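Local coordinates for protein methyl transferase from Methanosarcina acetivorans (Methanosarcina acetivorans, PDB 6MRO) that binds S-adenosyl-L-homocysteine and calcium ions and probably transfers methyl groups from S-adenosyl-L-methionine, at residues N87-D92 / R117-R122; Q23-I26 / E30-P33. The protein carries 1 engineered substitution. All blocks are in the same frame, centred on the assembly; numbering follows the deposited sequence.

Overall arrangement
Two partly buried contacts lie on opposite sides of the chain's centre, with nearest atoms about 15 Å apart, in a fold of the Rossmann-like methyltransferase type. Contact 1 (87-92 with 117-122) joins the loop after strand 82-85 to helix 114-127; contact 2 (23-26 with 30-33) folds the end of helix 20-27 onto the loop leading into strand 35-39. The two share no element, although V88 and F120 of contact 1 both touch strand 35-39. Contact 1 is held by apolar packing, without hydrogen bonds between its segments, while N87 OD1 and V88 N bind the adenine. Contact 2 combines apolar packing with backbone hydrogen bonds and a water bridge, and lies away from the ligand.

Contact 1: residues N87-D92 / R117-R122. With SAH (S-adenosyl-L-homocysteine), chain B.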
loop_
_atom_site.group_PDB
_atom_site.type_symbol
_atom_site.label_atom_id
_atom_site.label_comp_id
_atom_site.label_asym_id
_atom_site.label_seq_id
_atom_site.Cartn_x
_atom_site.Cartn_y
_atom_site.Cartn_z
ATOM N N ASN A 87 -7.642 4.300 10.551
ATOM C CA ASN A 87 -7.150 2.950 10.790
ATOM C C ASN A 87 -7.744 2.018 9.743
ATOM O O ASN A 87 -8.965 1.899 9.647
ATOM C CB ASN A 87 -7.544 2.488 12.190
ATOM C CG ASN A 87 -6.793 1.267 12.632
ATOM O OD1 ASN A 87 -6.421 0.407 11.821
ATOM N ND2 ASN A 87 -6.567 1.170 13.936
ATOM N N VAL A 88 -6.882 1.346 8.979
ATOM C CA VAL A 88 -7.349 0.439 7.935
ATOM C C VAL A 88 -8.149 -0.708 8.540
ATOM O O VAL A 88 -9.079 -1.226 7.916
ATOM C CB VAL A 88 -6.148 -0.056 7.104
ATOM C CG1 VAL A 88 -6.510 -1.296 6.274
ATOM C CG2 VAL A 88 -5.659 1.075 6.199
ATOM N N LEU A 89 -7.830 -1.097 9.776
ATOM C CA LEU A 89 -8.570 -2.138 10.475
ATOM C C LEU A 89 -9.933 -1.665 10.964
ATOM O O LEU A 89 -10.683 -2.471 11.530
ATOM C CB LEU A 89 -7.749 -2.664 11.654
ATOM C CG LEU A 89 -6.359 -3.217 11.330
ATOM C CD1 LEU A 89 -5.675 -3.722 12.595
ATOM C CD2 LEU A 89 -6.440 -4.323 10.287
ATOM N N GLU A 90 -10.267 -0.385 10.755
ATOM C CA GLU A 90 -11.560 0.174 11.134
ATOM C C GLU A 90 -12.211 0.943 9.987
ATOM O O GLU A 90 -13.147 1.715 10.224
ATOM C CB GLU A 90 -11.413 1.105 12.342
ATOM C CG GLU A 90 -11.004 0.424 13.629
ATOM C CD GLU A 90 -10.440 1.410 14.630
ATOM O OE1 GLU A 90 -10.465 2.627 14.343
ATOM O OE2 GLU A 90 -9.973 0.971 15.704
ATOM N N MET A 91 -11.742 0.770 8.752
ATOM C CA MET A 91 -12.213 1.667 7.705
ATOM C C MET A 91 -13.598 1.314 7.187
ATOM O O MET A 91 -14.096 2.004 6.294
ATOM C CB MET A 91 -11.216 1.724 6.542
ATOM C CG MET A 91 -10.992 0.434 5.794
ATOM S SD MET A 91 -9.777 0.733 4.511
ATOM C CE MET A 91 -9.494 -0.938 3.926
ATOM N N ASP A 92 -14.249 0.357 7.802
ATOM C CA ASP A 92 -15.630 0.087 7.452
ATOM C C ASP A 92 -16.493 1.234 7.985
ATOM O O ASP A 92 -17.601 1.399 7.572
ATOM C CB ASP A 92 -16.076 -1.234 7.995
ATOM C CG ASP A 92 -15.871 -1.376 9.446
ATOM O OD1 ASP A 92 -14.903 -0.913 10.023
ATOM O OD2 ASP A 92 -16.684 -2.039 10.047
ATOM N N ARG A 117 -4.036 -9.956 10.669
ATOM C CA ARG A 117 -3.951 -10.204 9.230
ATOM C C ARG A 117 -5.302 -10.597 8.634
ATOM O O ARG A 117 -5.668 -10.113 7.558
ATOM C CB ARG A 117 -2.901 -11.281 8.940
ATOM C CG ARG A 117 -1.464 -10.766 8.896
ATOM C CD ARG A 117 -0.704 -11.332 7.699
ATOM N NE ARG A 117 0.745 -11.121 7.763
ATOM C CZ ARG A 117 1.349 -9.938 7.632
ATOM N NH1 ARG A 117 0.634 -8.836 7.455
ATOM N NH2 ARG A 117 2.674 -9.850 7.689
ATOM N N LEU A 118 -6.049 -11.491 9.293
ATOM C CA LEU A 118 -7.348 -11.888 8.749
ATOM C C LEU A 118 -8.286 -10.693 8.671
ATOM O O LEU A 118 -8.918 -10.451 7.635
ATOM C CB LEU A 118 -7.974 -13.008 9.589
ATOM C CG LEU A 118 -9.508 -13.152 9.521
ATOM C CD1 LEU A 118 -9.993 -13.505 8.113
ATOM C CD2 LEU A 118 -10.033 -14.181 10.534
ATOM N N LEU A 119 -8.383 -9.933 9.766
ATOM C CA LEU A 119 -9.180 -8.709 9.774
ATOM C C LEU A 119 -8.742 -7.759 8.666
ATOM O O LEU A 119 -9.579 -7.156 7.982
ATOM C CB LEU A 119 -9.058 -8.030 11.139
ATOM C CG LEU A 119 -9.909 -6.793 11.406
ATOM C CD1 LEU A 119 -11.371 -7.172 11.301
ATOM C CD2 LEU A 119 -9.594 -6.190 12.773
ATOM N N PHE A 120 -7.431 -7.613 8.477
ATOM C CA PHE A 120 -6.916 -6.747 7.421
ATOM C C PHE A 120 -7.450 -7.172 6.056
ATOM O O PHE A 120 -8.018 -6.360 5.318
ATOM C CB PHE A 120 -5.390 -6.772 7.458
ATOM C CG PHE A 120 -4.728 -6.013 6.342
ATOM C CD1 PHE A 120 -4.265 -6.681 5.223
ATOM C CD2 PHE A 120 -4.544 -4.637 6.428
ATOM C CE1 PHE A 120 -3.630 -5.994 4.199
ATOM C CE2 PHE A 120 -3.909 -3.943 5.401
ATOM C CZ PHE A 120 -3.451 -4.633 4.287
ATOM N N THR A 121 -7.296 -8.454 5.712
ATOM C CA THR A 121 -7.775 -8.926 4.416
ATOM C C THR A 121 -9.271 -8.672 4.254
ATOM O O THR A 121 -9.725 -8.282 3.173
ATOM C CB THR A 121 -7.475 -10.420 4.230
ATOM O OG1 THR A 121 -8.149 -11.193 5.239
ATOM C CG2 THR A 121 -5.995 -10.691 4.305
ATOM N N ARG A 122 -10.044 -8.872 5.307
ATOM C CA ARG A 122 -11.486 -8.685 5.196
ATOM C C ARG A 122 -11.882 -7.247 4.940
ATOM O O ARG A 122 -12.774 -6.994 4.207
ATOM C CB ARG A 122 -12.269 -9.295 6.374
ATOM C CG ARG A 122 -13.792 -9.054 6.306
ATOM C CD ARG A 122 -14.684 -10.295 6.021
ATOM N NE ARG A 122 -16.080 -10.020 5.575
ATOM C CZ ARG A 122 -17.191 -10.201 6.300
ATOM N NH1 ARG A 122 -17.128 -10.669 7.530
ATOM N NH2 ARG A 122 -18.370 -9.902 5.802
HETATM N N SAH B . 2.900 3.699 1.878
HETATM C CA SAH B . 3.867 4.674 2.417
HETATM C CB SAH B . 4.167 4.375 3.881
HETATM C CG SAH B . 4.581 2.926 4.139
HETATM S SD SAH B . 5.122 2.618 5.836
HETATM C C SAH B . 5.164 4.687 1.623
HETATM O O SAH B . 5.373 3.843 0.738
HETATM O OXT SAH B . 6.026 5.544 1.872
HETATM C "C5'" SAH B . 3.559 1.917 6.450
HETATM C "C4'" SAH B . 2.511 2.984 6.775
HETATM O "O4'" SAH B . 1.336 2.343 7.256
HETATM C "C3'" SAH B . 2.929 4.008 7.829
HETATM O "O3'" SAH B . 2.757 5.300 7.265
HETATM C "C2'" SAH B . 1.994 3.730 8.997
HETATM O "O2'" SAH B . 1.635 4.873 9.759
HETATM C "C1'" SAH B . 0.789 3.117 8.304
HETATM N N9 SAH B . -0.036 2.226 9.127
HETATM C C8 SAH B . 0.374 1.204 9.955
HETATM N N7 SAH B . -0.718 0.615 10.473
HETATM C C5 SAH B . -1.815 1.233 9.970
HETATM C C6 SAH B . -3.181 1.047 10.163
HETATM N N6 SAH B . -3.629 0.101 10.978
HETATM N N1 SAH B . -4.066 1.857 9.500
HETATM C C2 SAH B . -3.612 2.844 8.646
HETATM N N3 SAH B . -2.262 3.043 8.463
HETATM C C4 SAH B . -1.390 2.233 9.111
#
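L89 and F120 bring a 3-10 turn against a helix, their CA atoms 5.8 Å apart, and the join is apolar, made by side chains against each other and against the helix backbone. L89 reaches over with CD2, which lies 3.8 Å from F120 CA and sits at the edge of the phenyl ring, near its plane. L119 closes the outer side, its CD2 4.1 Å from L89 CB. Deeper in, V88 splits its two methyls: CG1, anti to the backbone N (chi1 164°), meets F120 CE2 at 3.8 Å, while CG2 rests 3.6 Å from C2 of the adenine. V88 and the preceding N87 also hold the base. V88 N gives a nearly straight bond to SAH N1 (2.9 Å, 174°), and N87 OD1 accepts from SAH N6 at 2.9 Å. That oxygen also takes L89 N in an Asx turn, the donor above the carbonyl plane, and two N-H groups thus fix the amide. A leucine at N87 would probably leave both the adenine amino group and L89 N without their acceptor. L108 of a loop and I39 of strand 35-39 touch both V88 and F120, and L89 also leans on E116, so turn and helix pack side by side on that strand.

Contact 2: residues Q23-I26 / E30-P33; sequences QALI and EIRP
L25, E30 and I31 form a helix-end contact in which the loop after helix 20-27 folds back on the helix it has just left, before the chain enters strand 35-39. One carbonyl carries the backbone part. L25 O accepts from I31 N at 3.1 Å, with the donor 48° above the carbonyl plane, and more weakly from E30 N at 3.0 Å, where the N-H approaches bent at 129°. One residue further along, a water donates to both I26 O and I31 O, 2.7 Å from each, linking two carbonyls that cannot bond to each other directly.

I31 supplies most of the apolar packing from the loop side, and its two branches part. CG1 stands anti to the carbonyl carbon (chi1 -71°), and the chain runs on extended to bring CD1 against L25 CB at 3.6 Å and close to L25 CD1 as well. CG2 turns to the other helix residue and meets the tip of I26, CD1, at 3.6 Å. L25 is thus gripped from two directions, because its second methyl, CD2, sits over the flat face of the E30 carboxylate, 3.6 Å from OE2. This is a van der Waals contact, not a polar bond; the oxygens of that carboxylate are engaged elsewhere, OE1 with Y170 OH and OE2 with S28 OG. The bond to S28 ties the glutamate back to the turn it follows.

L25 and I31 together press on F135 of strand 132-139, whereas I26 and I31 share L50 of helix 45-51, so the turn packs on strand 132-139 within the sheet and on helix 45-51.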
loop_
_atom_site.group_PDB
_atom_site.type_symbol
_atom_site.label_atom_id
_atom_site.label_comp_id
_atom_site.label_asym_id
_atom_site.label_seq_id
_atom_site.Cartn_x
_atom_site.Cartn_y
_atom_site.Cartn_z
ATOM N N GLN A 23 4.839 2.887 -10.125
ATOM C CA GLN A 23 4.993 3.628 -11.376
ATOM C C GLN A 23 4.899 2.694 -12.574
ATOM O O GLN A 23 4.311 3.043 -13.609
ATOM C CB GLN A 23 6.334 4.364 -11.401
ATOM C CG GLN A 23 6.749 4.858 -12.790
ATOM C CD GLN A 23 5.832 5.949 -13.326
ATOM O OE1 GLN A 23 5.333 6.783 -12.564
ATOM N NE2 GLN A 23 5.604 5.948 -14.640
ATOM N N ALA A 24 5.432 1.481 -12.432
ATOM C CA ALA A 24 5.432 0.527 -13.535
ATOM C C ALA A 24 4.031 -0.004 -13.811
ATOM O O ALA A 24 3.726 -0.386 -14.948
ATOM C CB ALA A 24 6.394 -0.622 -13.223
ATOM N N LEU A 25 3.175 -0.040 -12.783
ATOM C CA LEU A 25 1.784 -0.440 -12.978
ATOM C C LEU A 25 1.037 0.581 -13.816
ATOM O O LEU A 25 0.095 0.230 -14.533
ATOM C CB LEU A 25 1.079 -0.617 -11.627
ATOM C CG LEU A 25 1.517 -1.810 -10.774
ATOM C CD1 LEU A 25 0.846 -1.757 -9.392
ATOM C CD2 LEU A 25 1.160 -3.102 -11.512
ATOM N N ILE A 26 1.439 1.845 -13.738
ATOM C CA ILE A 26 0.877 2.833 -14.646
ATOM C C ILE A 26 1.400 2.600 -16.058
ATOM O O ILE A 26 0.626 2.555 -17.023
ATOM C CB ILE A 26 1.176 4.257 -14.143
ATOM C CG1 ILE A 26 0.483 4.467 -12.793
ATOM C CG2 ILE A 26 0.670 5.290 -15.143
ATOM C CD1 ILE A 26 -1.002 4.765 -12.916
ATOM N N GLU A 30 -1.847 -1.459 -16.144
ATOM C CA GLU A 30 -2.558 -2.257 -15.148
ATOM C C GLU A 30 -3.377 -1.395 -14.201
ATOM O O GLU A 30 -4.414 -1.844 -13.688
ATOM C CB GLU A 30 -1.564 -3.085 -14.344
ATOM C CG GLU A 30 -1.098 -4.321 -15.089
ATOM C CD GLU A 30 0.060 -5.001 -14.379
ATOM O OE1 GLU A 30 -0.238 -5.827 -13.499
ATOM O OE2 GLU A 30 1.249 -4.724 -14.703
ATOM N N ILE A 31 -2.913 -0.182 -13.926
ATOM C CA ILE A 31 -3.671 0.780 -13.136
ATOM C C ILE A 31 -4.321 1.730 -14.130
ATOM O O ILE A 31 -3.637 2.466 -14.853
ATOM C CB ILE A 31 -2.790 1.512 -12.116
ATOM C CG1 ILE A 31 -2.376 0.546 -10.999
ATOM C CG2 ILE A 31 -3.545 2.703 -11.530
ATOM C CD1 ILE A 31 -1.501 1.164 -9.918
ATOM N N ARG A 32 -5.645 1.659 -14.214
ATOM C CA ARG A 32 -6.456 2.439 -15.125
ATOM C C ARG A 32 -7.302 3.413 -14.329
ATOM O O ARG A 32 -7.562 3.178 -13.147
ATOM C CB ARG A 32 -7.371 1.527 -15.959
ATOM C CG ARG A 32 -6.636 0.480 -16.764
ATOM C CD ARG A 32 -7.617 -0.339 -17.596
ATOM N NE ARG A 32 -8.473 -1.182 -16.765
ATOM C CZ ARG A 32 -8.035 -2.224 -16.058
ATOM N NH1 ARG A 32 -8.885 -2.935 -15.331
ATOM N NH2 ARG A 32 -6.747 -2.556 -16.076
ATOM N N PRO A 33 -7.733 4.524 -14.925
ATOM C CA PRO A 33 -8.489 5.526 -14.156
ATOM C C PRO A 33 -9.692 4.923 -13.445
ATOM O O PRO A 33 -10.478 4.169 -14.032
ATOM C CB PRO A 33 -8.912 6.539 -15.223
ATOM C CG PRO A 33 -7.818 6.445 -16.256
ATOM C CD PRO A 33 -7.479 4.977 -16.305
HETATM O O HOH W 1 -2.072 2.894 -17.049
#